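Local coordinates for probable hydrolase (Pseudomonas aeruginosa, PDB 7AL6), which is of unknown function but adopts the alpha/beta hydrolase fold and is probably a hydrolase, perhaps a lipolytic one, at residues I125-K137 with L211-R223. Sequence-based numbering, arbitrary orientation. Where two conformers were deposited one is given.
Sequences IDGLIPYTGEADK and LRLTQAHALNFVR
The capped N-terminus of helix 215-223 meets the loop that leaves strand 119-125 of the alpha/beta hydrolase sheet. Glu134, on the loop, bends at chi2 (-51°) and brings its carboxylate back to the helix start, where Gln215 N donates to the syn lone pair of OE2 over 3.0 Å, nearly straight at 173°. Thr214 and His217 form a capping box: Thr214 OG1 accepts from His217 N (3.1 Å), and Thr214 N donates back to His217 ND1 (3.2 Å), 26° out of the imidazole plane. Amides at this helix end, with the bond to Glu134, would probably favour a charged carboxylate. One residue back, Gly133 N donates to Leu213 O (3.0 Å), and a water bridges Gly133 O and Arg212 O. Thr132 lays CG2 against Ala218 CB (3.8 Å), while Tyr131 CB lies over one face of the Arg212 guanidinium, offset toward its rim. Before the helix begins, Pro130 CG meets Leu213 CD1 (3.8 Å); farther along it, Ile129 CG2 presses tightly on Val222 CG2 (3.3 Å). Thr214 and His217 pack on His217 and Thr214 of a second subunit, respectively. Upstream, Asp126 OD2 is hydrogen-bonded to His263 ND1, consistent with a Ser-His-Asp triad. Leu128 and Val222 both continue onto Val109 of helix 103-114, and Leu128 also packs on helix 245-250.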
loop_
_atom_site.group_PDB
_atom_site.type_symbol
_atom_site.label_atom_id
_atom_site.label_comp_id
_atom_site.label_asym_id
_atom_site.label_seq_id
_atom_site.Cartn_x
_atom_site.Cartn_y
_atom_site.Cartn_z
ATOM N N ILE A 125 -2.808 0.440 34.453
ATOM C CA ILE A 125 -4.092 -0.122 34.936
ATOM C C ILE A 125 -4.135 -1.631 34.646
ATOM O O ILE A 125 -4.279 -2.001 33.489
ATOM C CB ILE A 125 -5.312 0.595 34.344
ATOM C CG1 ILE A 125 -5.252 2.106 34.543
ATOM C CG2 ILE A 125 -6.581 0.019 34.919
ATOM C CD1 ILE A 125 -6.304 2.851 33.791
ATOM N N ASP A 126 -3.945 -2.463 35.665
ATOM C CA ASP A 126 -4.132 -3.926 35.636
ATOM C C ASP A 126 -3.351 -4.621 34.526
ATOM O O ASP A 126 -3.901 -5.497 33.941
ATOM C CB ASP A 126 -5.615 -4.247 35.530
ATOM C CG ASP A 126 -5.986 -5.483 36.314
ATOM O OD1 ASP A 126 -5.574 -5.565 37.437
ATOM O OD2 ASP A 126 -6.642 -6.331 35.765
ATOM N N GLY A 127 -2.128 -4.206 34.254
ATOM C CA GLY A 127 -1.244 -4.839 33.270
ATOM C C GLY A 127 0.199 -4.577 33.603
ATOM O O GLY A 127 0.469 -3.546 34.133
ATOM N N LEU A 128 1.086 -5.485 33.256
ATOM C CA LEU A 128 2.505 -5.335 33.497
ATOM C C LEU A 128 3.356 -6.037 32.450
ATOM O O LEU A 128 4.142 -5.391 31.719
ATOM C CB LEU A 128 2.838 -5.874 34.891
ATOM C CG LEU A 128 4.283 -5.614 35.300
ATOM C CD1 LEU A 128 4.464 -4.090 35.403
ATOM C CD2 LEU A 128 4.653 -6.257 36.598
ATOM N N ILE A 129 3.228 -7.356 32.360
ATOM C CA ILE A 129 4.076 -8.120 31.449
ATOM C C ILE A 129 3.184 -8.957 30.548
ATOM O O ILE A 129 2.033 -9.249 30.891
ATOM C CB ILE A 129 5.067 -9.032 32.205
ATOM C CG1 ILE A 129 4.340 -9.793 33.302
ATOM C CG2 ILE A 129 6.223 -8.208 32.800
ATOM C CD1 ILE A 129 5.172 -10.928 33.896
ATOM N N PRO A 130 3.708 -9.402 29.410
ATOM C CA PRO A 130 2.919 -10.283 28.543
ATOM C C PRO A 130 3.036 -11.736 28.974
ATOM O O PRO A 130 3.816 -12.054 29.884
ATOM C CB PRO A 130 3.562 -10.063 27.173
ATOM C CG PRO A 130 5.054 -9.886 27.531
ATOM C CD PRO A 130 5.029 -9.089 28.822
ATOM N N TYR A 131 2.284 -12.616 28.305
ATOM C CA TYR A 131 2.568 -14.049 28.345
ATOM C C TYR A 131 3.900 -14.337 27.673
ATOM O O TYR A 131 4.234 -13.746 26.642
ATOM C CB TYR A 131 1.452 -14.838 27.662
ATOM C CG TYR A 131 0.180 -14.904 28.470
ATOM C CD1 TYR A 131 0.220 -15.108 29.847
ATOM C CD2 TYR A 131 -1.055 -14.749 27.868
ATOM C CE1 TYR A 131 -0.942 -15.158 30.607
ATOM C CE2 TYR A 131 -2.227 -14.808 28.616
ATOM C CZ TYR A 131 -2.160 -15.009 29.987
ATOM O OH TYR A 131 -3.309 -15.064 30.750
ATOM N N THR A 132 4.674 -15.232 28.286
ATOM C CA THR A 132 6.031 -15.554 27.873
ATOM C C THR A 132 6.115 -16.994 27.380
ATOM O O THR A 132 5.206 -17.802 27.579
ATOM C CB THR A 132 6.989 -15.307 29.044
ATOM O OG1 THR A 132 6.496 -15.969 30.221
ATOM C CG2 THR A 132 7.054 -13.804 29.339
ATOM N N GLY A 133 7.212 -17.281 26.696
ATOM C CA GLY A 133 7.496 -18.606 26.194
ATOM C C GLY A 133 8.991 -18.834 26.195
ATOM O O GLY A 133 9.765 -17.967 25.760
ATOM N N GLU A 134 9.417 -19.993 26.691
ATOM C CA GLU A 134 10.831 -20.310 26.804
ATOM C C GLU A 134 11.359 -20.904 25.508
ATOM O O GLU A 134 10.601 -21.316 24.629
ATOM C CB GLU A 134 11.066 -21.278 27.970
ATOM C CG GLU A 134 10.602 -20.708 29.296
ATOM C CD GLU A 134 11.168 -19.322 29.532
ATOM O OE1 GLU A 134 12.407 -19.151 29.362
ATOM O OE2 GLU A 134 10.368 -18.412 29.857
ATOM N N ALA A 135 12.694 -20.963 25.413
ATOM C CA ALA A 135 13.347 -21.385 24.180
ATOM C C ALA A 135 13.015 -22.820 23.805
ATOM O O ALA A 135 13.107 -23.177 22.625
ATOM C CB ALA A 135 14.863 -21.233 24.303
ATOM N N ASP A 136 12.631 -23.653 24.775
ATOM C CA ASP A 136 12.449 -25.069 24.478
ATOM C C ASP A 136 11.183 -25.309 23.660
ATOM O O ASP A 136 11.122 -26.280 22.901
ATOM C CB ASP A 136 12.460 -25.890 25.783
ATOM C CG ASP A 136 11.262 -25.638 26.666
ATOM O OD1 ASP A 136 10.656 -24.551 26.592
ATOM O OD2 ASP A 136 10.910 -26.544 27.450
ATOM N N LYS A 137 10.180 -24.437 23.776
ATOM C CA LYS A 137 9.009 -24.487 22.908
ATOM C C LYS A 137 9.126 -23.579 21.676
ATOM O O LYS A 137 8.196 -23.526 20.872
ATOM C CB LYS A 137 7.755 -24.108 23.694
ATOM C CG LYS A 137 7.473 -24.985 24.906
ATOM C CD LYS A 137 7.530 -26.469 24.558
ATOM C CE LYS A 137 7.045 -27.348 25.720
ATOM N NZ LYS A 137 7.607 -28.737 25.638
ATOM N N LEU A 211 7.720 -15.258 17.914
ATOM C CA LEU A 211 8.767 -15.342 18.948
ATOM C C LEU A 211 8.258 -14.668 20.209
ATOM O O LEU A 211 8.301 -13.462 20.263
ATOM C CB LEU A 211 10.043 -14.666 18.461
ATOM C CG LEU A 211 11.225 -14.770 19.416
ATOM C CD1 LEU A 211 11.620 -16.212 19.644
ATOM C CD2 LEU A 211 12.397 -13.983 18.905
ATOM N N ARG A 212 7.840 -15.425 21.207
ATOM C CA ARG A 212 7.383 -14.864 22.485
ATOM C C ARG A 212 8.593 -14.385 23.286
ATOM O O ARG A 212 9.672 -14.885 23.077
ATOM C CB ARG A 212 6.573 -15.913 23.238
ATOM C CG ARG A 212 5.238 -15.386 23.716
ATOM C CD ARG A 212 4.034 -16.156 23.263
ATOM N NE ARG A 212 3.705 -17.146 24.256
ATOM C CZ ARG A 212 2.492 -17.428 24.689
ATOM N NH1 ARG A 212 2.338 -18.364 25.600
ATOM N NH2 ARG A 212 1.440 -16.793 24.229
ATOM N N LEU A 213 8.414 -13.380 24.128
ATOM C CA LEU A 213 9.461 -12.958 25.073
ATOM C C LEU A 213 9.594 -14.076 26.105
ATOM O O LEU A 213 8.594 -14.620 26.487
ATOM C CB LEU A 213 9.045 -11.679 25.790
ATOM C CG LEU A 213 8.919 -10.419 24.956
ATOM C CD1 LEU A 213 8.397 -9.297 25.807
ATOM C CD2 LEU A 213 10.236 -10.044 24.347
ATOM N N THR A 214 10.797 -14.437 26.501
ATOM C CA THR A 214 10.952 -15.365 27.614
ATOM C C THR A 214 10.654 -14.650 28.914
ATOM O O THR A 214 10.621 -13.416 28.981
ATOM C CB THR A 214 12.364 -15.935 27.665
ATOM O OG1 THR A 214 13.260 -14.926 28.172
ATOM C CG2 THR A 214 12.821 -16.369 26.291
ATOM N N GLN A 215 10.469 -15.445 29.969
ATOM C CA GLN A 215 10.300 -14.870 31.299
ATOM C C GLN A 215 11.436 -13.929 31.652
ATOM O O GLN A 215 11.210 -12.876 32.253
ATOM C CB GLN A 215 10.194 -15.983 32.363
ATOM C CG GLN A 215 9.989 -15.436 33.766
ATOM C CD GLN A 215 9.442 -16.473 34.771
ATOM O OE1 GLN A 215 8.294 -16.387 35.229
ATOM N NE2 GLN A 215 10.270 -17.449 35.110
ATOM N N ALA A 216 12.670 -14.281 31.284
ATOM C CA ALA A 216 13.791 -13.394 31.574
ATOM C C ALA A 216 13.710 -12.098 30.758
ATOM O O ALA A 216 14.041 -11.018 31.262
ATOM C CB ALA A 216 15.110 -14.127 31.303
ATOM N N HIS A 217 13.290 -12.173 29.495
ATOM C CA HIS A 217 13.047 -10.938 28.736
ATOM C C HIS A 217 12.081 -10.018 29.467
ATOM O O HIS A 217 12.391 -8.848 29.743
ATOM C CB HIS A 217 12.495 -11.262 27.340
ATOM C CG HIS A 217 13.523 -11.778 26.397
ATOM N ND1 HIS A 217 13.658 -13.117 26.103
ATOM C CD2 HIS A 217 14.481 -11.139 25.694
ATOM C CE1 HIS A 217 14.652 -13.277 25.249
ATOM N NE2 HIS A 217 15.151 -12.088 24.965
ATOM N N ALA A 218 10.898 -10.546 29.805
ATOM C CA ALA A 218 9.875 -9.740 30.471
ATOM C C ALA A 218 10.365 -9.134 31.776
ATOM O O ALA A 218 10.064 -7.971 32.080
ATOM C CB ALA A 218 8.633 -10.589 30.737
ATOM N N LEU A 219 11.075 -9.917 32.596
ATOM C CA LEU A 219 11.507 -9.393 33.890
ATOM C C LEU A 219 12.609 -8.337 33.712
ATOM O O LEU A 219 12.658 -7.354 34.453
ATOM C CB LEU A 219 11.969 -10.555 34.801
ATOM C CG LEU A 219 10.893 -11.559 35.245
ATOM C CD1 LEU A 219 11.439 -12.732 36.083
ATOM C CD2 LEU A 219 9.773 -10.887 36.027
ATOM N N ASN A 220 13.454 -8.499 32.714
ATOM C CA ASN A 220 14.512 -7.517 32.400
ATOM C C ASN A 220 13.872 -6.192 31.968
ATOM O O ASN A 220 14.356 -5.177 32.372
ATOM C CB ASN A 220 15.503 -8.068 31.386
ATOM C CG ASN A 220 16.709 -8.703 32.041
ATOM O OD1 ASN A 220 17.628 -8.018 32.433
ATOM N ND2 ASN A 220 16.715 -10.006 32.175
ATOM N N PHE A 221 12.809 -6.224 31.168
ATOM C CA PHE A 221 12.107 -4.999 30.728
ATOM C C PHE A 221 11.521 -4.297 31.952
ATOM O O PHE A 221 11.711 -3.134 32.073
ATOM C CB PHE A 221 11.046 -5.317 29.674
ATOM C CG PHE A 221 11.575 -5.314 28.268
ATOM C CD1 PHE A 221 11.809 -4.135 27.603
ATOM C CD2 PHE A 221 11.858 -6.491 27.619
ATOM C CE1 PHE A 221 12.312 -4.137 26.320
ATOM C CE2 PHE A 221 12.360 -6.491 26.332
ATOM C CZ PHE A 221 12.597 -5.312 25.691
ATOM N N VAL A 222 10.881 -5.029 32.846
ATOM C CA VAL A 222 10.246 -4.465 34.066
ATOM C C VAL A 222 11.351 -3.867 34.935
ATOM O O VAL A 222 11.219 -2.761 35.387
ATOM C CB VAL A 222 9.466 -5.534 34.843
ATOM C CG1 VAL A 222 9.158 -5.073 36.246
ATOM C CG2 VAL A 222 8.195 -5.932 34.146
ATOM N N ARG A 223 12.449 -4.585 35.053
ATOM C CA ARG A 223 13.588 -4.165 35.863
ATOM C C ARG A 223 14.271 -2.951 35.269
ATOM O O ARG A 223 14.859 -2.152 36.004
ATOM C CB ARG A 223 14.624 -5.289 35.989
ATOM C CG ARG A 223 14.253 -6.385 36.959
ATOM C CD ARG A 223 14.475 -5.975 38.420
ATOM N NE ARG A 223 13.558 -6.709 39.272
ATOM C CZ ARG A 223 13.843 -7.869 39.834
ATOM N NH1 ARG A 223 15.050 -8.406 39.662
ATOM N NH2 ARG A 223 12.933 -8.481 40.585
HETATM O O HOH W 1 6.680 -14.742 32.684
HETATM O O HOH W 2 10.638 -17.493 23.393
HETATM O O HOH W 3 13.431 -17.355 30.667
#